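Local coordinates for apical membrane antigen 1 (Toxoplasma gondii, PDB 3ZLE), which probably takes part in host-cell invasion by the parasite's sporozoite stage, as an AMA1 paralog linked to the moving junction, at residues 44-49 with 163-168; 49-54 with 204-209; 91-94 with 98-101; 115-120 with 124-129; 147-152 with 158-163. One frame throughout, in Å; residues are numbered along the deposited sequence.

Contact 1 of 5, residues 44-49 with 163-168; sequences REVGGK and SAQLLK
Val46 meets segment 163-168 with a single methyl, CG2, and everything apolar in this contact passes through it. On one side CG2 lies 3.8 Å from NE2 of Gln165, where the two side chains run past each other at a slant; on another it lies 4.2 Å from CB of Ser163 and marginally nearer, 4.1 Å, to the carbonyl O of Ser163. CG1 stands anti to the backbone N (chi1 -173°), which leaves CG2 beside that N and directed at Ser163 and Gln165 of the loop. The backbones stay well apart, the closest CA atoms, those of Val46 and Ser163, being 6.9 Å from each other.

The contact ties the end of strand 43-45, from a two-stranded hairpin with 38-40, to the loop that leaves strand 156-159. Both pieces belong to the AMA1 ectodomain, and the residues that touch are buried, with Tyr201 of strand 199-202 touching Val46 and Gln165 alike.

The polar atoms are satisfied within the loop or by third parties. Gln165 bends at chi2 (145°) and turns its amide back on its own segment: NE2 donates to O of Ser163 at 3.0 Å, nearly straight at 163°, with the acceptor close to the amide plane. Its other end, OE1, accepts from NZ of Lys55 and from N of Asp35, so the amide is held from both ends and its flip is fixed. OG of Ser163 and the carbonyl O of Arg44 stay 4.3 Å apart, but both are hydrogen-bonded to the hydroxyl of Tyr144, which bridges the two segments.

Contact 2 of 5, residues 49-54 with 204-209; sequences KCPVFG and AFVAEG
Val206 reaches across to the 49-51 backbone. Starting at the root of the side chain, CB is already 4.2 Å from the carbonyl O of Lys49. One bond further out, CG2 comes to 3.6 Å from that same O of Lys49 and makes the rest of the contact. CG2 of Val206 sits 4.1 Å from C of Cys50 and equally close to N of Pro51. The same CG2 of Val206 brushes CD of the Pro51 ring at 4.5 Å. CG1, the other branch, is anti to the backbone N (chi1 172°) and turns to Ala125 of helix 120-129; CG2 therefore lies beside that N and is the methyl set against the Lys49-Cys50-Pro51 backbone. The partners are mostly backbone atoms, so this is van der Waals packing of a methyl against peptide groups, with only the proline ring adding an apolar side chain.

The backbones come close here, the CA atoms of Lys49 and Val206 being 4.7 Å apart. The 3-10 turn of Val206 is closed by Ala207 N bonding to O of Ala204 at 3.0 Å, followed by Glu208 N to O of Phe205. The Lys49 side chain leads away from this turn.

The sulfur of Cys50 is in a disulfide with Cys218. The arrangement is thus a 3-10 turn following strand 199-202, packed on the disulfide-anchored lead-in to its antiparallel neighbour, strand 52-53, at the margin of the five-stranded sheet.

Contact 3 of 5, residues 91-94 with 98-101; sequences PQVY and QKFS
Phe100 is sandwiched between Tyr94 and Gln92, each taking one face of its ring. On the first face the Tyr94 ring makes an offset stack, with centroids 4.3 Å apart and planes inclined by 24°; CE1 of Phe100 comes to 3.5 Å from CD1 of Tyr94. On the opposite face CB of Gln92 sits almost on the ring normal, 3.6 Å from the Phe100 centroid, a clean CH-pi contact. Gln92 is extended beyond CG (chi2 161°), which carries its amide on over that face and brings OE1 to 3.4 Å from CE2 of Phe100. Tyr94 has a further neighbour in Gln98, whose side chain lies alongside and points the same way, NE2 of Gln98 being 3.4 Å from CD2 of Tyr94 with amide and ring planes 57° apart.

What aligns these groups is a tight reversal of the chain, a single beta bridge between Val93 and Lys99 with short bonds on both sides of it. Phe100 N donates to O of Gln92 at 2.8 Å, and Tyr94 N to O of Gln98 at 2.7 Å. The bridge joins two parts of the long loop between strands 55-59 and 103-104, far out from the centre of the chain.

Water 1 lies between the segments, 2.9 Å from O of Gln92, and accepts from N of Ser101. NZ of Lys99 curls back toward this water in a weak bond, while its salt bridge goes to Asp72. At the far end of the stack the Tyr94 hydroxyl is hydrogen-bonded to that of Tyr127.

Contact 4 of 5, residues 115-120 with 124-129; sequences AGPKTA and CALYAY
The N-terminal end of helix 120-129, with the loop that leads into it, makes this contact. Ala120 opens the helix and Thr119 is its N-cap, OG1 being hydrogen-bonded to the backbone N of Gly122. The first full turn is closed by Cys124 N donating to O of Ala120 at 2.9 Å, the standard i to i+4 bond, here somewhat bent at 146°. CB of Cys124 also lies 3.5 Å from that oxygen.

A second touch comes a little further along. Leu126 holds CG anti to its backbone N (chi1 -176°), which carries CD2 back toward the incoming loop. There it meets the rim of the Pro117 ring, 3.8 Å from CG and 4.0 Å from CD, the two side chains crossing at about a right angle. The proline thus packs against the flank of the helix before the chain turns to enter it.

Asp212 steadies the lead-in by accepting from N of Lys118 and pairing with the Thr119 hydroxyl. Pro117 also packs on Leu112 of helix 105-112, while Cys124 faces the sheet, lying on Phe148 of strand 148-151 and joined by a disulfide to Cys157 of strand 156-159.

Contact 5 of 5, residues 147-152 with 158-163; sequences PFVYDA and YVLSVS
Strands 148-151 and 156-159 run antiparallel as a hairpin, with Val149 and Tyr158 forming a hydrogen-bonded pair and Phe148 and Val159 the non-hydrogen-bonded pair beside it. Val149 N reaches O of Tyr158 at 2.8 Å and Tyr158 N returns to O of Val149 at 2.7 Å; beyond the strand, Leu160 N still finds O of Pro147 at 3.0 Å.

On the face of Val149 and Tyr158, CG2 of Val149 meets CD1 of Leu160 at 3.9 Å, the two crossing at a slant. The Tyr158 ring presents its edge to the Val149 carbonyl, with CD1 3.4 Å from that O, and CB of Asp151 approaches the same ring edge further out. The Pro147 ring crosses Leu160 at about a right angle, CG lying 4.0 Å from its CB, while CD touches CB of Ser163. Phe148 and Val159 go to the other face, under helix 120-129. There Phe148 holds CG between its backbone N and carbonyl carbon (chi1 70°), and its ring packs on Ala125.

Backbone bonds thus set the pairing and register of the hairpin; apolar packing between the segments lies on the Val149 and Tyr158 side, while Phe148 and Val159 turn to the helix.

In the fold
Contact 5 is the hairpin within the five-stranded antiparallel sheet, in the order 52-53, 199-202, 148-151, 156-159, 103-104. Contact 2 reaches the 52-53 margin, about 11 Å from contact 5 between centres, and helix 120-129 of contact 4 covers one face between them. Contact 3 lies farther out, about 13 Å from contact 5 between centres, bonded to it through Ser101 and to the helix through Tyr127. Contact 1 shares Ser163 with contact 5 and Lys49 with contact 2. Along the chain contacts 3, 4 and 5 follow in series inside the loops closed by contacts 1 and 2, whose segments alternate. Contacts 1 and 2 thus tie sequence-distant segments to the sheet, while contacts 3 to 5 are local.

Contact 1 of 5, residues 44-49 with 163-168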
# COMPACT_ATOMS: atom_id res chain seq x y z
N ARG A 44 17.51 3.92 7.31
CA ARG A 44 16.08 3.56 7.26
C ARG A 44 15.80 2.49 6.19
O ARG A 44 16.38 2.52 5.09
CB ARG A 44 15.24 4.81 7.03
CG ARG A 44 15.79 6.00 7.76
CD ARG A 44 14.72 6.99 8.16
NE ARG A 44 13.55 6.33 8.70
CZ ARG A 44 12.34 6.89 8.73
NH1 ARG A 44 12.16 8.13 8.29
NH2 ARG A 44 11.34 6.25 9.32
N GLU A 45 15.05 1.47 6.56
CA GLU A 45 14.91 0.28 5.73
C GLU A 45 13.41 0.02 5.55
O GLU A 45 12.62 0.29 6.49
CB GLU A 45 15.62 -0.90 6.42
CG GLU A 45 15.56 -2.22 5.70
CD GLU A 45 16.32 -3.31 6.45
OE1 GLU A 45 16.01 -3.51 7.64
OE2 GLU A 45 17.22 -3.96 5.85
N VAL A 46 12.99 -0.29 4.31
CA VAL A 46 11.54 -0.50 4.01
C VAL A 46 11.11 -1.74 4.74
O VAL A 46 11.76 -2.77 4.62
CB VAL A 46 11.28 -0.71 2.48
CG1 VAL A 46 9.76 -0.75 2.17
CG2 VAL A 46 11.93 0.40 1.67
N GLY A 47 9.98 -1.68 5.45
CA GLY A 47 9.68 -2.71 6.44
C GLY A 47 8.30 -3.36 6.50
O GLY A 47 8.14 -4.34 7.19
N GLY A 48 7.32 -2.84 5.77
CA GLY A 48 5.94 -3.34 5.90
C GLY A 48 5.79 -4.77 5.44
O GLY A 48 6.47 -5.20 4.50
N LYS A 49 4.86 -5.49 6.04
CA LYS A 49 4.64 -6.91 5.70
C LYS A 49 3.68 -7.13 4.53
O LYS A 49 3.59 -8.27 3.99
CB LYS A 49 4.17 -7.69 6.96
CG LYS A 49 5.32 -8.22 7.80
CD LYS A 49 5.14 -8.00 9.29
CE LYS A 49 3.67 -7.96 9.70
NZ LYS A 49 3.44 -8.51 11.07
N SER A 163 15.96 3.23 -1.93
CA SER A 163 14.89 2.89 -0.99
C SER A 163 14.15 4.12 -0.53
O SER A 163 13.14 4.00 0.16
CB SER A 163 15.42 2.14 0.22
OG SER A 163 16.50 2.81 0.81
N ALA A 164 14.76 5.29 -0.79
CA ALA A 164 14.09 6.59 -0.69
C ALA A 164 12.81 6.61 -1.48
O ALA A 164 12.73 6.08 -2.59
CB ALA A 164 15.03 7.71 -1.19
N GLN A 165 11.77 7.15 -0.88
CA GLN A 165 10.50 7.21 -1.55
C GLN A 165 10.02 8.63 -1.73
O GLN A 165 9.21 8.91 -2.61
CB GLN A 165 9.46 6.39 -0.79
CG GLN A 165 9.75 4.92 -0.85
CD GLN A 165 9.37 4.21 0.41
OE1 GLN A 165 8.19 3.96 0.66
NE2 GLN A 165 10.36 3.83 1.20
N LEU A 166 10.44 9.53 -0.84
CA LEU A 166 9.94 10.90 -0.89
C LEU A 166 11.05 11.94 -0.75
O LEU A 166 11.74 11.99 0.26
CB LEU A 166 8.79 11.15 0.11
CG LEU A 166 8.41 12.61 0.37
CD1 LEU A 166 7.71 13.17 -0.86
CD2 LEU A 166 7.49 12.75 1.60
N LEU A 167 11.20 12.76 -1.78
CA LEU A 167 12.17 13.86 -1.77
C LEU A 167 11.49 15.12 -2.28
O LEU A 167 10.94 15.15 -3.41
CB LEU A 167 13.41 13.51 -2.66
CG LEU A 167 14.55 14.55 -2.81
CD1 LEU A 167 15.17 14.84 -1.44
CD2 LEU A 167 15.62 14.06 -3.77
N LYS A 168 11.60 16.19 -1.52
CA LYS A 168 10.69 17.35 -1.65
C LYS A 168 11.50 18.61 -1.28
O LYS A 168 12.46 18.52 -0.50
CB LYS A 168 9.55 17.13 -0.66
CG LYS A 168 8.33 18.00 -0.81
CD LYS A 168 7.29 17.62 0.25
CE LYS A 168 7.78 17.91 1.67
NZ LYS A 168 6.87 17.31 2.69

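Contact 2 of 5, residues 49-54 with 204-209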
# COMPACT_ATOMS: atom_id res chain seq x y z
N LYS A 49 4.86 -5.49 6.04
CA LYS A 49 4.64 -6.91 5.70
C LYS A 49 3.68 -7.13 4.53
O LYS A 49 3.59 -8.27 3.99
CB LYS A 49 4.17 -7.69 6.96
CG LYS A 49 5.32 -8.22 7.80
CD LYS A 49 5.14 -8.00 9.29
CE LYS A 49 3.67 -7.96 9.70
NZ LYS A 49 3.44 -8.51 11.07
N CYS A 50 2.97 -6.07 4.09
CA CYS A 50 1.99 -6.20 3.01
C CYS A 50 2.45 -5.56 1.70
O CYS A 50 2.98 -4.46 1.70
CB CYS A 50 0.63 -5.61 3.41
SG CYS A 50 -0.28 -6.60 4.58
N PRO A 51 2.16 -6.22 0.57
CA PRO A 51 2.46 -5.58 -0.71
C PRO A 51 1.52 -4.41 -0.97
O PRO A 51 0.40 -4.36 -0.44
CB PRO A 51 2.26 -6.71 -1.73
CG PRO A 51 1.41 -7.72 -1.07
CD PRO A 51 1.55 -7.55 0.42
N VAL A 52 2.01 -3.40 -1.68
CA VAL A 52 1.25 -2.19 -1.85
C VAL A 52 0.91 -2.09 -3.31
O VAL A 52 1.78 -1.77 -4.13
CB VAL A 52 2.10 -0.97 -1.46
CG1 VAL A 52 1.18 0.26 -1.23
CG2 VAL A 52 2.93 -1.28 -0.22
N PHE A 53 -0.36 -2.32 -3.66
CA PHE A 53 -0.75 -2.47 -5.05
C PHE A 53 -0.92 -1.13 -5.73
O PHE A 53 -1.63 -0.24 -5.22
CB PHE A 53 -2.06 -3.25 -5.12
CG PHE A 53 -1.89 -4.71 -4.88
CD1 PHE A 53 -1.80 -5.19 -3.57
CD2 PHE A 53 -1.63 -5.60 -5.94
CE1 PHE A 53 -1.67 -6.56 -3.34
CE2 PHE A 53 -1.41 -6.96 -5.69
CZ PHE A 53 -1.39 -7.42 -4.38
N GLY A 54 -0.27 -0.96 -6.88
CA GLY A 54 -0.38 0.26 -7.64
C GLY A 54 0.52 1.39 -7.18
O GLY A 54 0.53 2.45 -7.79
N ALA A 204 11.26 -6.05 1.53
CA ALA A 204 11.75 -7.39 1.28
C ALA A 204 11.16 -8.30 2.34
O ALA A 204 11.19 -9.52 2.22
CB ALA A 204 13.27 -7.42 1.33
N PHE A 205 10.54 -7.70 3.36
CA PHE A 205 10.08 -8.47 4.47
C PHE A 205 8.72 -9.11 4.24
O PHE A 205 8.34 -10.06 4.93
CB PHE A 205 10.13 -7.64 5.77
CG PHE A 205 11.55 -7.30 6.20
CD1 PHE A 205 12.33 -8.24 6.86
CD2 PHE A 205 12.15 -6.14 5.74
CE1 PHE A 205 13.68 -8.00 7.12
CE2 PHE A 205 13.47 -5.84 6.08
CZ PHE A 205 14.23 -6.79 6.76
N VAL A 206 8.10 -8.74 3.11
CA VAL A 206 7.01 -9.54 2.57
C VAL A 206 7.49 -10.97 2.50
O VAL A 206 6.73 -11.85 2.72
CB VAL A 206 6.56 -9.02 1.16
CG1 VAL A 206 5.54 -9.96 0.49
CG2 VAL A 206 5.95 -7.65 1.29
N ALA A 207 8.76 -11.20 2.22
CA ALA A 207 9.19 -12.58 2.03
C ALA A 207 9.37 -13.39 3.32
O ALA A 207 9.44 -14.62 3.28
CB ALA A 207 10.43 -12.66 1.17
N GLU A 208 9.36 -12.70 4.45
CA GLU A 208 9.88 -13.23 5.70
C GLU A 208 8.89 -14.20 6.30
O GLU A 208 7.76 -13.86 6.51
CB GLU A 208 10.15 -12.11 6.70
CG GLU A 208 11.06 -12.53 7.83
CD GLU A 208 11.66 -11.37 8.58
OE1 GLU A 208 10.89 -10.65 9.26
OE2 GLU A 208 12.90 -11.26 8.59
N GLY A 209 9.33 -15.41 6.60
CA GLY A 209 8.37 -16.43 7.02
C GLY A 209 7.82 -17.11 5.78
O GLY A 209 8.56 -17.77 5.05

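Contact 3 of 5, residues 91-94 with 98-101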
# COMPACT_ATOMS: atom_id res chain seq x y z
N PRO A 91 21.41 -1.79 -10.33
CA PRO A 91 22.02 -1.95 -11.63
C PRO A 91 23.21 -2.93 -11.68
O PRO A 91 23.88 -3.00 -12.70
CB PRO A 91 22.50 -0.53 -11.97
CG PRO A 91 22.76 0.10 -10.65
CD PRO A 91 21.79 -0.52 -9.68
N GLN A 92 23.48 -3.64 -10.58
CA GLN A 92 24.59 -4.58 -10.54
C GLN A 92 24.39 -5.68 -11.55
O GLN A 92 23.25 -6.05 -11.85
CB GLN A 92 24.75 -5.18 -9.15
CG GLN A 92 25.28 -4.21 -8.10
CD GLN A 92 24.97 -4.69 -6.68
OE1 GLN A 92 25.56 -5.66 -6.20
NE2 GLN A 92 24.01 -4.04 -6.03
N VAL A 93 25.49 -6.17 -12.13
CA VAL A 93 25.48 -7.43 -12.90
C VAL A 93 26.09 -8.55 -12.06
O VAL A 93 26.93 -8.30 -11.18
CB VAL A 93 26.26 -7.31 -14.22
CG1 VAL A 93 25.59 -6.31 -15.14
CG2 VAL A 93 27.70 -6.92 -13.94
N TYR A 94 25.60 -9.78 -12.27
CA TYR A 94 26.29 -10.97 -11.76
C TYR A 94 27.63 -11.12 -12.46
O TYR A 94 27.83 -10.57 -13.55
CB TYR A 94 25.44 -12.24 -11.98
CG TYR A 94 24.20 -12.27 -11.11
CD1 TYR A 94 24.31 -12.39 -9.72
CD2 TYR A 94 22.94 -12.06 -11.67
CE1 TYR A 94 23.18 -12.33 -8.91
CE2 TYR A 94 21.82 -12.00 -10.87
CZ TYR A 94 21.93 -12.15 -9.50
OH TYR A 94 20.80 -12.11 -8.72
N GLN A 98 25.01 -11.26 -16.38
CA GLN A 98 23.55 -11.09 -16.34
C GLN A 98 23.19 -10.03 -15.33
O GLN A 98 23.77 -9.99 -14.24
CB GLN A 98 22.84 -12.42 -15.96
CG GLN A 98 21.51 -12.20 -15.21
CD GLN A 98 20.78 -13.48 -14.79
OE1 GLN A 98 19.70 -13.78 -15.31
NE2 GLN A 98 21.29 -14.16 -13.76
N LYS A 99 22.17 -9.23 -15.61
CA LYS A 99 21.78 -8.17 -14.68
C LYS A 99 21.10 -8.72 -13.40
O LYS A 99 20.49 -9.77 -13.44
CB LYS A 99 20.88 -7.15 -15.40
CG LYS A 99 21.69 -6.10 -16.17
CD LYS A 99 20.80 -5.29 -17.09
CE LYS A 99 19.72 -4.54 -16.33
NZ LYS A 99 20.28 -3.51 -15.42
N PHE A 100 21.31 -8.06 -12.25
CA PHE A 100 20.56 -8.40 -11.03
C PHE A 100 19.09 -8.20 -11.31
O PHE A 100 18.25 -9.02 -10.92
CB PHE A 100 20.95 -7.50 -9.84
CG PHE A 100 22.13 -8.00 -9.00
CD1 PHE A 100 23.23 -8.61 -9.59
CD2 PHE A 100 22.18 -7.73 -7.64
CE1 PHE A 100 24.33 -9.01 -8.82
CE2 PHE A 100 23.28 -8.12 -6.86
CZ PHE A 100 24.35 -8.76 -7.46
N SER A 101 18.76 -7.08 -11.94
CA SER A 101 17.39 -6.58 -11.96
C SER A 101 17.12 -5.67 -13.17
O SER A 101 17.94 -4.78 -13.50
CB SER A 101 17.08 -5.85 -10.64
OG SER A 101 15.73 -5.38 -10.62
O HOH W 1 20.69 -4.80 -12.38

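Contact 4 of 5, residues 115-120 with 124-129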
# COMPACT_ATOMS: atom_id res chain seq x y z
N ALA A 115 10.66 -25.92 -4.53
CA ALA A 115 9.89 -25.55 -3.34
C ALA A 115 9.78 -24.02 -3.15
O ALA A 115 9.35 -23.57 -2.12
CB ALA A 115 10.51 -26.18 -2.09
N GLY A 116 10.16 -23.24 -4.16
CA GLY A 116 10.07 -21.80 -4.07
C GLY A 116 8.65 -21.31 -3.97
O GLY A 116 7.73 -22.09 -4.12
N PRO A 117 8.46 -20.01 -3.81
CA PRO A 117 7.15 -19.45 -3.56
C PRO A 117 6.19 -19.65 -4.74
O PRO A 117 6.62 -19.66 -5.88
CB PRO A 117 7.43 -17.95 -3.31
CG PRO A 117 8.90 -17.90 -2.98
CD PRO A 117 9.51 -18.97 -3.83
N LYS A 118 4.92 -19.86 -4.43
CA LYS A 118 3.91 -20.09 -5.42
C LYS A 118 3.25 -18.81 -5.97
O LYS A 118 2.52 -18.90 -6.93
CB LYS A 118 2.82 -21.05 -4.90
CG LYS A 118 3.37 -22.22 -4.06
CD LYS A 118 3.86 -23.35 -4.97
CE LYS A 118 5.28 -23.77 -4.63
NZ LYS A 118 5.49 -24.26 -3.23
N THR A 119 3.61 -17.62 -5.46
CA THR A 119 3.09 -16.36 -6.01
C THR A 119 4.20 -15.51 -6.54
O THR A 119 5.28 -15.41 -5.94
CB THR A 119 2.29 -15.54 -4.93
OG1 THR A 119 3.22 -15.00 -3.96
CG2 THR A 119 1.32 -16.46 -4.24
N ALA A 120 3.92 -14.79 -7.62
CA ALA A 120 4.94 -13.93 -8.23
C ALA A 120 5.41 -12.89 -7.22
O ALA A 120 6.61 -12.63 -7.09
CB ALA A 120 4.41 -13.27 -9.48
N CYS A 124 9.23 -12.39 -5.80
CA CYS A 124 9.95 -11.16 -6.01
C CYS A 124 10.44 -10.60 -4.68
O CYS A 124 11.57 -10.10 -4.56
CB CYS A 124 9.11 -10.15 -6.80
SG CYS A 124 9.99 -8.68 -7.30
N ALA A 125 9.68 -10.89 -3.63
CA ALA A 125 10.02 -10.39 -2.30
C ALA A 125 11.19 -11.22 -1.79
O ALA A 125 12.20 -10.65 -1.31
CB ALA A 125 8.83 -10.48 -1.35
N LEU A 126 11.13 -12.53 -2.05
CA LEU A 126 12.19 -13.47 -1.61
C LEU A 126 13.47 -13.16 -2.34
O LEU A 126 14.55 -13.26 -1.77
CB LEU A 126 11.82 -14.95 -1.87
CG LEU A 126 12.83 -16.00 -1.35
CD1 LEU A 126 13.15 -15.75 0.13
CD2 LEU A 126 12.38 -17.46 -1.56
N TYR A 127 13.34 -12.79 -3.61
CA TYR A 127 14.50 -12.51 -4.44
C TYR A 127 15.20 -11.27 -3.91
O TYR A 127 16.41 -11.24 -3.85
CB TYR A 127 14.08 -12.28 -5.88
CG TYR A 127 15.18 -11.97 -6.82
CD1 TYR A 127 16.20 -12.89 -7.06
CD2 TYR A 127 15.21 -10.77 -7.53
CE1 TYR A 127 17.20 -12.62 -7.96
CE2 TYR A 127 16.17 -10.53 -8.50
CZ TYR A 127 17.18 -11.43 -8.69
OH TYR A 127 18.19 -11.17 -9.61
N ALA A 128 14.43 -10.28 -3.52
CA ALA A 128 14.97 -9.08 -2.86
C ALA A 128 15.60 -9.47 -1.51
O ALA A 128 16.69 -9.03 -1.19
CB ALA A 128 13.89 -8.08 -2.63
N TYR A 129 14.88 -10.28 -0.74
CA TYR A 129 15.27 -10.61 0.64
C TYR A 129 16.63 -11.34 0.63
O TYR A 129 17.48 -11.04 1.44
CB TYR A 129 14.21 -11.48 1.26
CG TYR A 129 14.39 -11.76 2.72
CD1 TYR A 129 13.84 -10.91 3.66
CD2 TYR A 129 14.96 -12.96 3.18
CE1 TYR A 129 13.94 -11.17 5.01
CE2 TYR A 129 15.01 -13.25 4.53
CZ TYR A 129 14.50 -12.34 5.45
OH TYR A 129 14.52 -12.59 6.80

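Contact 5 of 5, residues 147-152 with 158-163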
# COMPACT_ATOMS: atom_id res chain seq x y z
N PRO A 147 13.97 -3.02 -1.18
CA PRO A 147 12.56 -3.26 -1.50
C PRO A 147 12.43 -3.76 -2.94
O PRO A 147 13.38 -3.65 -3.72
CB PRO A 147 11.94 -1.86 -1.42
CG PRO A 147 13.05 -0.95 -1.83
CD PRO A 147 14.29 -1.57 -1.23
N PHE A 148 11.22 -4.11 -3.35
CA PHE A 148 11.04 -4.61 -4.72
C PHE A 148 9.83 -3.98 -5.37
O PHE A 148 8.94 -3.47 -4.70
CB PHE A 148 10.84 -6.13 -4.65
CG PHE A 148 9.53 -6.52 -4.06
CD1 PHE A 148 8.38 -6.57 -4.85
CD2 PHE A 148 9.40 -6.71 -2.69
CE1 PHE A 148 7.15 -6.93 -4.29
CE2 PHE A 148 8.19 -7.03 -2.11
CZ PHE A 148 7.05 -7.14 -2.90
N VAL A 149 9.73 -4.14 -6.69
CA VAL A 149 8.53 -3.79 -7.40
C VAL A 149 8.26 -4.91 -8.38
O VAL A 149 9.18 -5.33 -9.13
CB VAL A 149 8.69 -2.47 -8.17
CG1 VAL A 149 7.49 -2.25 -9.09
CG2 VAL A 149 8.81 -1.28 -7.19
N TYR A 150 7.08 -5.52 -8.29
CA TYR A 150 6.75 -6.55 -9.26
C TYR A 150 5.84 -5.88 -10.29
O TYR A 150 4.97 -5.08 -9.90
CB TYR A 150 6.02 -7.74 -8.59
CG TYR A 150 5.49 -8.72 -9.62
CD1 TYR A 150 6.36 -9.40 -10.45
CD2 TYR A 150 4.12 -8.91 -9.81
CE1 TYR A 150 5.89 -10.32 -11.39
CE2 TYR A 150 3.65 -9.80 -10.76
CZ TYR A 150 4.56 -10.47 -11.57
OH TYR A 150 4.14 -11.33 -12.57
N ASP A 151 6.07 -6.12 -11.58
CA ASP A 151 5.16 -5.61 -12.65
C ASP A 151 4.32 -6.76 -13.25
O ASP A 151 4.86 -7.74 -13.78
CB ASP A 151 5.98 -4.95 -13.76
CG ASP A 151 5.13 -4.49 -14.92
OD1 ASP A 151 3.90 -4.46 -14.77
OD2 ASP A 151 5.69 -4.20 -16.00
N ALA A 152 3.01 -6.74 -13.03
CA ALA A 152 2.22 -7.94 -13.36
C ALA A 152 1.89 -8.04 -14.84
O ALA A 152 1.49 -9.08 -15.31
CB ALA A 152 0.99 -8.08 -12.49
N TYR A 158 11.55 -6.43 -9.97
CA TYR A 158 12.58 -5.42 -9.78
C TYR A 158 13.02 -5.39 -8.33
O TYR A 158 12.18 -5.32 -7.41
CB TYR A 158 12.07 -4.01 -10.18
CG TYR A 158 11.72 -3.85 -11.64
CD1 TYR A 158 10.54 -4.38 -12.14
CD2 TYR A 158 12.52 -3.09 -12.51
CE1 TYR A 158 10.16 -4.18 -13.45
CE2 TYR A 158 12.17 -2.93 -13.85
CZ TYR A 158 10.98 -3.48 -14.30
OH TYR A 158 10.61 -3.37 -15.61
N VAL A 159 14.33 -5.34 -8.13
CA VAL A 159 14.90 -5.02 -6.86
C VAL A 159 15.46 -3.61 -6.94
O VAL A 159 16.29 -3.32 -7.82
CB VAL A 159 16.05 -6.03 -6.51
CG1 VAL A 159 16.58 -5.77 -5.10
CG2 VAL A 159 15.52 -7.44 -6.59
N LEU A 160 15.00 -2.72 -6.05
CA LEU A 160 15.42 -1.33 -6.08
C LEU A 160 16.62 -1.12 -5.14
O LEU A 160 16.47 -1.18 -3.91
CB LEU A 160 14.27 -0.38 -5.60
CG LEU A 160 12.90 -0.49 -6.30
CD1 LEU A 160 11.91 0.51 -5.75
CD2 LEU A 160 12.99 -0.41 -7.86
N SER A 161 17.71 -0.62 -5.67
CA SER A 161 18.77 -0.19 -4.78
C SER A 161 18.53 1.21 -4.18
O SER A 161 19.16 1.57 -3.19
CB SER A 161 20.12 -0.32 -5.44
OG SER A 161 20.27 0.67 -6.42
N VAL A 162 17.52 1.92 -4.68
CA VAL A 162 17.12 3.17 -4.05
C VAL A 162 15.87 2.96 -3.23
O VAL A 162 14.84 2.58 -3.75
CB VAL A 162 16.89 4.29 -5.08
CG1 VAL A 162 16.55 5.61 -4.41
CG2 VAL A 162 18.12 4.46 -5.95
N SER A 163 15.96 3.23 -1.93
CA SER A 163 14.89 2.89 -0.99
C SER A 163 14.15 4.12 -0.53
O SER A 163 13.14 4.00 0.16
CB SER A 163 15.42 2.14 0.22
OG SER A 163 16.50 2.81 0.81